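Local coordinates for Lmo0135 protein (Listeria monocytogenes EGD-e, PDB 5ISU) that serves as the substrate-binding protein of an ABC transporter, probably one that takes up peptides, at residues A[133-138]-A[142-147]; A[287-292]-A[297-302]; A[44-49]-A[488-493]. All blocks are in the same frame, centred on the assembly; numbering follows the deposited sequence. Where two conformers were deposited one is given.

Contact 1: residues A[133-138]-A[142-147]; sequences VKFTLP and PAFENT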
loop_
_atom_site.group_PDB
_atom_site.type_symbol
_atom_site.label_atom_id
_atom_site.label_comp_id
_atom_site.label_asym_id
_atom_site.label_seq_id
_atom_site.Cartn_x
_atom_site.Cartn_y
_atom_site.Cartn_z
ATOM N N VAL A 133 -14.114 5.065 -23.428
ATOM C CA VAL A 133 -13.145 3.970 -23.508
ATOM C C VAL A 133 -13.903 2.670 -23.245
ATOM O O VAL A 133 -14.678 2.594 -22.284
ATOM C CB VAL A 133 -12.062 4.096 -22.414
ATOM C CG1 VAL A 133 -10.949 3.094 -22.646
ATOM C CG2 VAL A 133 -11.479 5.500 -22.380
ATOM N N LYS A 134 -13.699 1.660 -24.096
ATOM C CA LYS A 134 -14.360 0.352 -23.944
ATOM C C LYS A 134 -13.289 -0.715 -23.762
ATOM O O LYS A 134 -12.418 -0.869 -24.626
ATOM C CB LYS A 134 -15.183 0.000 -25.182
ATOM C CG LYS A 134 -15.964 -1.300 -25.049
ATOM C CD LYS A 134 -16.202 -1.999 -26.379
ATOM C CE LYS A 134 -17.090 -1.207 -27.314
ATOM N NZ LYS A 134 -17.264 -1.920 -28.610
ATOM N N PHE A 135 -13.348 -1.435 -22.640
ATOM C CA PHE A 135 -12.427 -2.524 -22.356
ATOM C C PHE A 135 -13.192 -3.823 -22.563
ATOM O O PHE A 135 -14.311 -3.966 -22.070
ATOM C CB PHE A 135 -11.966 -2.540 -20.889
ATOM C CG PHE A 135 -11.140 -1.352 -20.458
ATOM C CD1 PHE A 135 -11.746 -0.230 -19.926
ATOM C CD2 PHE A 135 -9.758 -1.403 -20.504
ATOM C CE1 PHE A 135 -10.992 0.848 -19.480
ATOM C CE2 PHE A 135 -8.992 -0.332 -20.069
ATOM C CZ PHE A 135 -9.609 0.800 -19.557
ATOM N N THR A 136 -12.580 -4.764 -23.267
ATOM C CA THR A 136 -13.183 -6.062 -23.518
ATOM C C THR A 136 -12.234 -7.139 -22.996
ATOM O O THR A 136 -11.140 -7.325 -23.533
ATOM C CB THR A 136 -13.487 -6.259 -25.010
ATOM O OG1 THR A 136 -12.382 -5.782 -25.787
ATOM C CG2 THR A 136 -14.732 -5.471 -25.412
ATOM N N LEU A 137 -12.648 -7.809 -21.919
ATOM C CA LEU A 137 -11.850 -8.865 -21.300
ATOM C C LEU A 137 -12.047 -10.150 -22.028
ATOM O O LEU A 137 -13.139 -10.382 -22.538
ATOM C CB LEU A 137 -12.299 -9.122 -19.858
ATOM C CG LEU A 137 -12.096 -8.021 -18.841
ATOM C CD1 LEU A 137 -12.639 -8.472 -17.498
ATOM C CD2 LEU A 137 -10.632 -7.673 -18.736
ATOM N N PRO A 138 -11.016 -11.018 -22.034
ATOM C CA PRO A 138 -11.113 -12.350 -22.679
ATOM C C PRO A 138 -11.966 -13.337 -21.857
ATOM O O PRO A 138 -12.690 -14.151 -22.417
ATOM C CB PRO A 138 -9.652 -12.810 -22.764
ATOM C CG PRO A 138 -8.942 -12.055 -21.673
ATOM C CD PRO A 138 -9.656 -10.742 -21.526
ATOM N N PRO A 142 -13.469 -10.164 -12.007
ATOM C CA PRO A 142 -14.011 -9.127 -11.117
ATOM C C PRO A 142 -12.991 -8.116 -10.578
ATOM O O PRO A 142 -13.318 -6.937 -10.459
ATOM C CB PRO A 142 -14.630 -9.936 -9.965
ATOM C CG PRO A 142 -14.155 -11.342 -10.164
ATOM C CD PRO A 142 -13.991 -11.486 -11.630
ATOM N N ALA A 143 -11.765 -8.559 -10.315
ATOM C CA ALA A 143 -10.699 -7.661 -9.822
ATOM C C ALA A 143 -10.331 -6.579 -10.812
ATOM O O ALA A 143 -9.637 -5.635 -10.451
ATOM C CB ALA A 143 -9.443 -8.456 -9.479
ATOM N N PHE A 144 -10.761 -6.712 -12.068
ATOM C CA PHE A 144 -10.412 -5.695 -13.059
ATOM C C PHE A 144 -11.097 -4.353 -12.759
ATOM O O PHE A 144 -10.601 -3.312 -13.166
ATOM C CB PHE A 144 -10.698 -6.176 -14.465
ATOM C CG PHE A 144 -10.229 -5.237 -15.517
ATOM C CD1 PHE A 144 -8.868 -5.071 -15.741
ATOM C CD2 PHE A 144 -11.136 -4.552 -16.317
ATOM C CE1 PHE A 144 -8.410 -4.217 -16.730
ATOM C CE2 PHE A 144 -10.687 -3.696 -17.310
ATOM C CZ PHE A 144 -9.322 -3.524 -17.515
ATOM N N GLU A 145 -12.225 -4.379 -12.047
ATOM C CA GLU A 145 -12.863 -3.136 -11.622
ATOM C C GLU A 145 -11.893 -2.320 -10.758
ATOM O O GLU A 145 -11.814 -1.100 -10.895
ATOM C CB GLU A 145 -14.142 -3.400 -10.834
ATOM C CG GLU A 145 -14.801 -2.126 -10.284
ATOM C CD GLU A 145 -16.200 -2.342 -9.710
ATOM O OE1 GLU A 145 -16.635 -3.516 -9.528
ATOM O OE2 GLU A 145 -16.869 -1.318 -9.445
ATOM N N ASN A 146 -11.160 -3.000 -9.878
ATOM C CA ASN A 146 -10.182 -2.349 -9.015
ATOM C C ASN A 146 -9.021 -1.756 -9.826
ATOM O O ASN A 146 -8.538 -0.647 -9.526
ATOM C CB ASN A 146 -9.631 -3.336 -8.005
ATOM C CG ASN A 146 -8.626 -2.705 -7.064
ATOM O OD1 ASN A 146 -8.962 -1.830 -6.270
ATOM N ND2 ASN A 146 -7.386 -3.156 -7.142
ATOM N N THR A 147 -8.558 -2.498 -10.829
ATOM C CA THR A 147 -7.491 -2.022 -11.702
ATOM C C THR A 147 -7.937 -0.714 -12.395
ATOM O O THR A 147 -7.155 0.218 -12.526
ATOM C CB THR A 147 -7.131 -3.092 -12.755
ATOM O OG1 THR A 147 -6.741 -4.299 -12.092
ATOM C CG2 THR A 147 -6.014 -2.628 -13.615
#
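Phe144 reaches from helix 144-148 to the end of strand 132-136, where it meets Phe135 and Leu137. Its CG lies anti to the backbone N (chi1 -174°), which carries the ring away from the helix and toward the sheet. From CB outward, the first atom to touch the strand segment is CG, with Leu137 CD2 4.1 Å from Phe144 CG. The next contact is on one side of the ring, where Phe144 CD2 is 4.0 Å from Leu137 CD2. This methyl lies over one face of the ring and makes a CH-pi contact, 4.1 Å from Leu137 CD2 to the Phe144 ring centroid. Further out, the ring reaches Phe135. Phe144 CE2 lies 4.0 Å from Phe135 CG and about as far from Phe135 CB. The tip makes the closest approach, 3.7 Å between Phe144 CZ and Phe135 CD2. The two rings form a T-shaped pair, with the edge of Phe144 directed at the face of Phe135. Their planes are turned by 73°, and their centroids are 5.4 Å apart. Phe144 therefore uses two surfaces at once: a face for the leucine methyl and an edge for the other ring. Tyr75, on the adjacent strand 74-79, makes a further edge-to-face pair with Phe144. Phe118 also touches the ring. Phe135 and Leu137 are held in the sheet by backbone hydrogen bonds to Tyr75 and Leu73. No hydrogen bond links the two segments. All three touching residues are buried. The short loop between the segments reverses the chain, and this brings them together. The contact is wholly apolar, and its directional element is the T-shaped ring pair. The chemistry implies a small, largely aromatic apolar cluster that packs the helix against the five-stranded antiparallel sheet.

Contact 2: residues A[287-292]-A[297-302]; sequences EIIDAA and EYAKPA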
loop_
_atom_site.group_PDB
_atom_site.type_symbol
_atom_site.label_atom_id
_atom_site.label_comp_id
_atom_site.label_asym_id
_atom_site.label_seq_id
_atom_site.Cartn_x
_atom_site.Cartn_y
_atom_site.Cartn_z
ATOM N N GLU A 287 -1.188 -5.851 24.085
ATOM C CA GLU A 287 0.143 -5.729 24.684
ATOM C C GLU A 287 1.210 -5.444 23.624
ATOM O O GLU A 287 2.090 -4.604 23.849
ATOM C CB GLU A 287 0.515 -6.990 25.476
ATOM C CG GLU A 287 -0.296 -7.174 26.761
ATOM C CD GLU A 287 0.162 -8.358 27.616
ATOM O OE1 GLU A 287 0.876 -9.281 27.119
ATOM O OE2 GLU A 287 -0.208 -8.367 28.798
ATOM N N ILE A 288 1.144 -6.135 22.479
ATOM C CA ILE A 288 2.114 -5.885 21.401
ATOM C C ILE A 288 2.013 -4.441 20.922
ATOM O O ILE A 288 3.023 -3.759 20.769
ATOM C CB ILE A 288 1.916 -6.812 20.195
ATOM C CG1 ILE A 288 2.178 -8.266 20.594
ATOM C CG2 ILE A 288 2.874 -6.423 19.069
ATOM C CD1 ILE A 288 1.821 -9.280 19.526
ATOM N N ILE A 289 0.790 -3.997 20.665
ATOM C CA ILE A 289 0.532 -2.624 20.221
ATOM C C ILE A 289 1.070 -1.651 21.259
ATOM O O ILE A 289 1.780 -0.704 20.922
ATOM C CB ILE A 289 -0.970 -2.400 19.985
ATOM C CG1 ILE A 289 -1.408 -3.144 18.713
ATOM C CG2 ILE A 289 -1.293 -0.924 19.847
ATOM C CD1 ILE A 289 -2.905 -3.221 18.514
ATOM N N ASP A 290 0.750 -1.921 22.519
ATOM C CA ASP A 290 1.207 -1.103 23.632
ATOM C C ASP A 290 2.743 -0.996 23.661
ATOM O O ASP A 290 3.282 0.078 23.924
ATOM C CB ASP A 290 0.711 -1.702 24.960
ATOM C CG ASP A 290 0.717 -0.709 26.088
ATOM O OD1 ASP A 290 0.245 0.423 25.864
ATOM O OD2 ASP A 290 1.118 -1.074 27.214
ATOM N N ALA A 291 3.436 -2.097 23.370
ATOM C CA ALA A 291 4.898 -2.104 23.405
ATOM C C ALA A 291 5.542 -1.557 22.131
ATOM O O ALA A 291 6.580 -0.897 22.203
ATOM C CB ALA A 291 5.422 -3.507 23.706
ATOM N N ALA A 292 4.931 -1.826 20.975
ATOM C CA ALA A 292 5.477 -1.382 19.686
ATOM C C ALA A 292 5.364 0.127 19.491
ATOM O O ALA A 292 6.366 0.835 19.361
ATOM C CB ALA A 292 4.787 -2.110 18.549
ATOM N N GLU A 297 -3.750 4.399 19.805
ATOM C CA GLU A 297 -4.209 5.342 18.777
ATOM C C GLU A 297 -3.518 5.081 17.432
ATOM O O GLU A 297 -3.990 5.547 16.411
ATOM C CB GLU A 297 -3.964 6.814 19.191
ATOM C CG GLU A 297 -4.643 7.825 18.248
ATOM C CD GLU A 297 -4.327 9.294 18.524
ATOM O OE1 GLU A 297 -4.085 9.685 19.692
ATOM O OE2 GLU A 297 -4.338 10.076 17.544
ATOM N N TYR A 298 -2.427 4.320 17.438
ATOM C CA TYR A 298 -1.622 4.094 16.234
ATOM C C TYR A 298 -1.793 2.749 15.550
ATOM O O TYR A 298 -1.235 2.522 14.471
ATOM C CB TYR A 298 -0.163 4.346 16.579
ATOM C CG TYR A 298 0.019 5.682 17.281
ATOM C CD1 TYR A 298 -0.267 6.880 16.627
ATOM C CD2 TYR A 298 0.477 5.748 18.600
ATOM C CE1 TYR A 298 -0.108 8.106 17.269
ATOM C CE2 TYR A 298 0.641 6.966 19.249
ATOM C CZ TYR A 298 0.350 8.140 18.585
ATOM O OH TYR A 298 0.512 9.344 19.238
ATOM N N ALA A 299 -2.558 1.862 16.172
ATOM C CA ALA A 299 -2.825 0.552 15.605
ATOM C C ALA A 299 -3.977 -0.112 16.346
ATOM O O ALA A 299 -4.183 0.151 17.527
ATOM C CB ALA A 299 -1.582 -0.330 15.663
ATOM N N LYS A 300 -4.755 -0.916 15.628
ATOM C CA LYS A 300 -5.833 -1.678 16.233
ATOM C C LYS A 300 -5.526 -3.175 15.992
ATOM O O LYS A 300 -4.958 -3.527 14.956
ATOM C CB LYS A 300 -7.203 -1.278 15.680
ATOM C CG LYS A 300 -7.438 -1.627 14.209
ATOM C CD LYS A 300 -8.762 -1.070 13.674
ATOM C CE LYS A 300 -9.962 -1.754 14.306
ATOM N NZ LYS A 300 -11.247 -1.231 13.766
ATOM N N PRO A 301 -5.884 -4.048 16.957
ATOM C CA PRO A 301 -5.644 -5.478 16.833
ATOM C C PRO A 301 -6.176 -6.087 15.538
ATOM O O PRO A 301 -7.312 -5.858 15.181
ATOM C CB PRO A 301 -6.414 -6.068 18.016
ATOM C CG PRO A 301 -6.520 -4.953 19.006
ATOM C CD PRO A 301 -6.625 -3.714 18.196
ATOM N N ALA A 302 -5.342 -6.848 14.842
ATOM C CA ALA A 302 -5.761 -7.510 13.612
ATOM C C ALA A 302 -6.441 -8.864 13.914
ATOM O O ALA A 302 -6.409 -9.384 15.048
ATOM C CB ALA A 302 -4.567 -7.707 12.684
#
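The flat group here is the peptide between Lys300 and Pro301. Ile289 CD1 lies over one of its faces and beside the puckered ring of Pro301. This methyl of Ile289, CD1, sits 3.5 Å from Pro301 N and 3.6 Å from Lys300 C. It stands almost straight above the peptide plane and does not approach its edge. On the ring, Ile289 CD1 is 3.8 Å from Pro301 CD, and Pro301 CG lies only slightly further off. The preceding peptide is also met from above, with Ile289 CD1 3.7 Å from Ala299 O. The second branch of the isoleucine joins in there, Ile289 CG2 being 3.9 Å from Ala299 O. Nearer the helix backbone, Ile289 CG1 is 4.2 Å from Ala299 CB. The extended chain of Ile289 (chi2 169°) lets one residue span this distance. CG1 touches at mid-length, and CD1 reaches on to the proline. The axes of the short segments 287-292 (helix) and 299-301 (strand) run nearly antiparallel, at 161°, and come within 8.7 Å of each other. The Lys300 side chain starts out away from the helix, and its NZ forms a salt bridge with Glu308. The strand is held on the sheet by backbone hydrogen bonds from Lys300 to Tyr467 on strand 462-475. Ile288, the neighbour of Ile289 on the helix, turns elsewhere and packs on Ile356 of helix 351-365. One buried isoleucine carries the helix side of the contact, and it rests on backbone as much as on side chains. Such a contact depends on shape and dispersion alone, with no polar bond to set its direction.

Contact 3: residues A[44-49]-A[488-493]; sequences IQQAVY and PVTMFR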
loop_
_atom_site.group_PDB
_atom_site.type_symbol
_atom_site.label_atom_id
_atom_site.label_comp_id
_atom_site.label_asym_id
_atom_site.label_seq_id
_atom_site.Cartn_x
_atom_site.Cartn_y
_atom_site.Cartn_z
ATOM N N ILE A 44 4.451 12.312 -4.819
ATOM C CA ILE A 44 4.603 13.406 -5.785
ATOM C C ILE A 44 3.652 13.199 -6.966
ATOM O O ILE A 44 2.972 14.149 -7.411
ATOM C CB ILE A 44 6.080 13.597 -6.201
ATOM C CG1 ILE A 44 6.887 14.001 -4.961
ATOM C CG2 ILE A 44 6.203 14.657 -7.286
ATOM C CD1 ILE A 44 8.367 14.163 -5.177
ATOM N N GLN A 45 3.540 11.957 -7.418
ATOM C CA GLN A 45 2.625 11.630 -8.518
ATOM C C GLN A 45 1.168 12.014 -8.229
ATOM O O GLN A 45 0.450 12.461 -9.118
ATOM C CB GLN A 45 2.716 10.144 -8.817
ATOM C CG GLN A 45 1.576 9.596 -9.652
ATOM C CD GLN A 45 1.753 8.114 -9.911
ATOM O OE1 GLN A 45 2.786 7.701 -10.411
ATOM N NE2 GLN A 45 0.750 7.317 -9.573
ATOM N N GLN A 46 0.740 11.843 -6.982
ATOM C CA GLN A 46 -0.635 12.160 -6.591
ATOM C C GLN A 46 -0.953 13.632 -6.847
ATOM O O GLN A 46 -2.085 13.988 -7.140
ATOM C CB GLN A 46 -0.847 11.858 -5.110
ATOM C CG GLN A 46 -2.294 11.881 -4.666
ATOM C CD GLN A 46 -3.094 10.753 -5.268
ATOM O OE1 GLN A 46 -2.534 9.761 -5.741
ATOM N NE2 GLN A 46 -4.403 10.876 -5.222
ATOM N N ALA A 47 0.062 14.478 -6.745
ATOM C CA ALA A 47 -0.119 15.901 -6.963
ATOM C C ALA A 47 -0.053 16.270 -8.445
ATOM O O ALA A 47 -0.700 17.196 -8.867
ATOM C CB ALA A 47 0.930 16.678 -6.195
ATOM N N VAL A 48 0.690 15.511 -9.233
ATOM C CA VAL A 48 0.913 15.838 -10.640
ATOM C C VAL A 48 -0.044 15.155 -11.602
ATOM O O VAL A 48 -0.399 15.744 -12.623
ATOM C CB VAL A 48 2.381 15.539 -11.017
ATOM C CG1 VAL A 48 2.655 15.817 -12.489
ATOM C CG2 VAL A 48 3.305 16.365 -10.122
ATOM N N TYR A 49 -0.462 13.929 -11.277
ATOM C CA TYR A 49 -1.375 13.161 -12.118
ATOM C C TYR A 49 -2.700 12.826 -11.441
ATOM O O TYR A 49 -2.729 12.442 -10.288
ATOM C CB TYR A 49 -0.730 11.834 -12.500
ATOM C CG TYR A 49 0.495 11.929 -13.383
ATOM C CD1 TYR A 49 1.763 12.155 -12.840
ATOM C CD2 TYR A 49 0.396 11.735 -14.760
ATOM C CE1 TYR A 49 2.885 12.202 -13.649
ATOM C CE2 TYR A 49 1.510 11.791 -15.573
ATOM C CZ TYR A 49 2.745 12.015 -15.012
ATOM O OH TYR A 49 3.824 12.070 -15.821
ATOM N N PRO A 488 -3.898 6.471 2.676
ATOM C CA PRO A 488 -2.652 5.720 2.724
ATOM C C PRO A 488 -1.616 6.198 1.713
ATOM O O PRO A 488 -1.979 6.706 0.645
ATOM C CB PRO A 488 -3.100 4.302 2.369
ATOM C CG PRO A 488 -4.517 4.250 2.824
ATOM C CD PRO A 488 -5.067 5.588 2.483
ATOM N N VAL A 489 -0.347 6.071 2.093
ATOM C CA VAL A 489 0.829 6.390 1.275
ATOM C C VAL A 489 1.117 7.866 0.929
ATOM O O VAL A 489 2.163 8.388 1.296
ATOM C CB VAL A 489 0.844 5.594 -0.077
ATOM C CG1 VAL A 489 2.162 5.801 -0.820
ATOM C CG2 VAL A 489 0.622 4.099 0.147
ATOM N N THR A 490 0.212 8.505 0.199
ATOM C CA THR A 490 0.428 9.850 -0.338
ATOM C C THR A 490 0.058 11.019 0.538
ATOM O O THR A 490 0.101 12.150 0.071
ATOM C CB THR A 490 -0.394 10.019 -1.615
ATOM O OG1 THR A 490 -1.787 10.118 -1.279
ATOM C CG2 THR A 490 -0.157 8.821 -2.562
ATOM N N MET A 491 -0.301 10.746 1.787
ATOM C CA MET A 491 -0.742 11.754 2.773
ATOM C C MET A 491 -2.139 12.211 2.454
ATOM O O MET A 491 -3.042 11.948 3.222
ATOM C CB MET A 491 0.195 12.957 2.924
ATOM C CG MET A 491 1.611 12.595 3.303
ATOM S SD MET A 491 2.593 14.094 3.436
ATOM C CE MET A 491 4.226 13.407 3.623
ATOM N N PHE A 492 -2.322 12.897 1.334
ATOM C CA PHE A 492 -3.646 13.355 0.951
ATOM C C PHE A 492 -4.003 12.889 -0.447
ATOM O O PHE A 492 -3.116 12.588 -1.271
ATOM C CB PHE A 492 -3.752 14.870 0.999
ATOM C CG PHE A 492 -3.782 15.446 2.386
ATOM C CD1 PHE A 492 -4.939 15.383 3.144
ATOM C CD2 PHE A 492 -2.692 16.113 2.900
ATOM C CE1 PHE A 492 -4.998 15.934 4.411
ATOM C CE2 PHE A 492 -2.744 16.677 4.160
ATOM C CZ PHE A 492 -3.898 16.576 4.922
ATOM N N ARG A 493 -5.310 12.868 -0.697
ATOM C CA ARG A 493 -5.876 12.452 -1.966
ATOM C C ARG A 493 -5.752 13.579 -2.946
ATOM O O ARG A 493 -5.334 13.365 -4.101
ATOM C CB ARG A 493 -7.356 12.103 -1.779
ATOM C CG ARG A 493 -8.104 11.573 -3.009
ATOM C CD ARG A 493 -9.602 11.409 -2.716
ATOM N NE ARG A 493 -10.158 12.667 -2.208
ATOM C CZ ARG A 493 -10.532 13.705 -2.952
ATOM N NH1 ARG A 493 -10.476 13.660 -4.264
ATOM N NH2 ARG A 493 -10.960 14.807 -2.365
HETATM O O HOH W 1 -4.719 15.023 -6.436
#
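Two torsions bring the Gln46 amide to the backbone of Arg493. CG stands anti to the backbone N (chi1 -168°), and the chain then bends at chi2 (68°), which swings the amide across to the 488-493 segment. There Gln46 NE2 donates to Arg493 O at 2.9 Å. The bond is nearly straight, 171° at the hydrogen, and it meets a lone pair in the carbonyl plane. The acceptor also lies in the amide plane of Gln46, which suits an amide N-H and favours this rotation of the group. A water grips the same oxygen, donating to Arg493 O and to Gln46 O, each at 2.9 Å. Arg493 O thus receives two bonds, and the water ties it to the helix backbone as well. Nearer the helix, the aliphatic part of Gln46 crosses Thr490 at about a right angle, with Gln46 CB 4.0 Å from Thr490 CG2. The threonine hydroxyl serves its own segment: Thr490 OG1 donates to Phe492 O at 2.8 Å, from above the carbonyl plane. Gln487 also hydrogen-bonds this hydroxyl. The Arg493 side chain starts out away from the helix; its NE bonds to Thr485 and its guanidinium makes a cation-pi contact with Trp54. Strands 486-487 and 491-492 pair antiparallel as a small, weakly bonded hairpin near the C-terminus. Gln46 of helix 39-48 meets its turn at Thr490 and the residue just after it, Arg493. This meeting of early and late chain is consistent with the family 5 solute-binding fold, in which the C-terminal part returns to the N-terminal lobe.

In the fold
Contact 3 joins an early and a late part of the chain, helix 39-48 and the hairpin strand 491-492. Contacts 1 and 2 follow one another within the long span between its segments. Both of those are local: contact 1 packs helix 144-148 on the antiparallel sheet that holds strand 132-136, and contact 2 packs helix 285-292 on strand 299-301 of the seven-stranded mixed sheet. They lie on opposite sides of the chain's centre, with centres 38 Å apart. Contact 3 is 24 Å from contact 1 and 27 Å from contact 2, between centres. Three separate parts of this solute-binding fold are thus held by contacts that do not touch one another, two apolar and one polar.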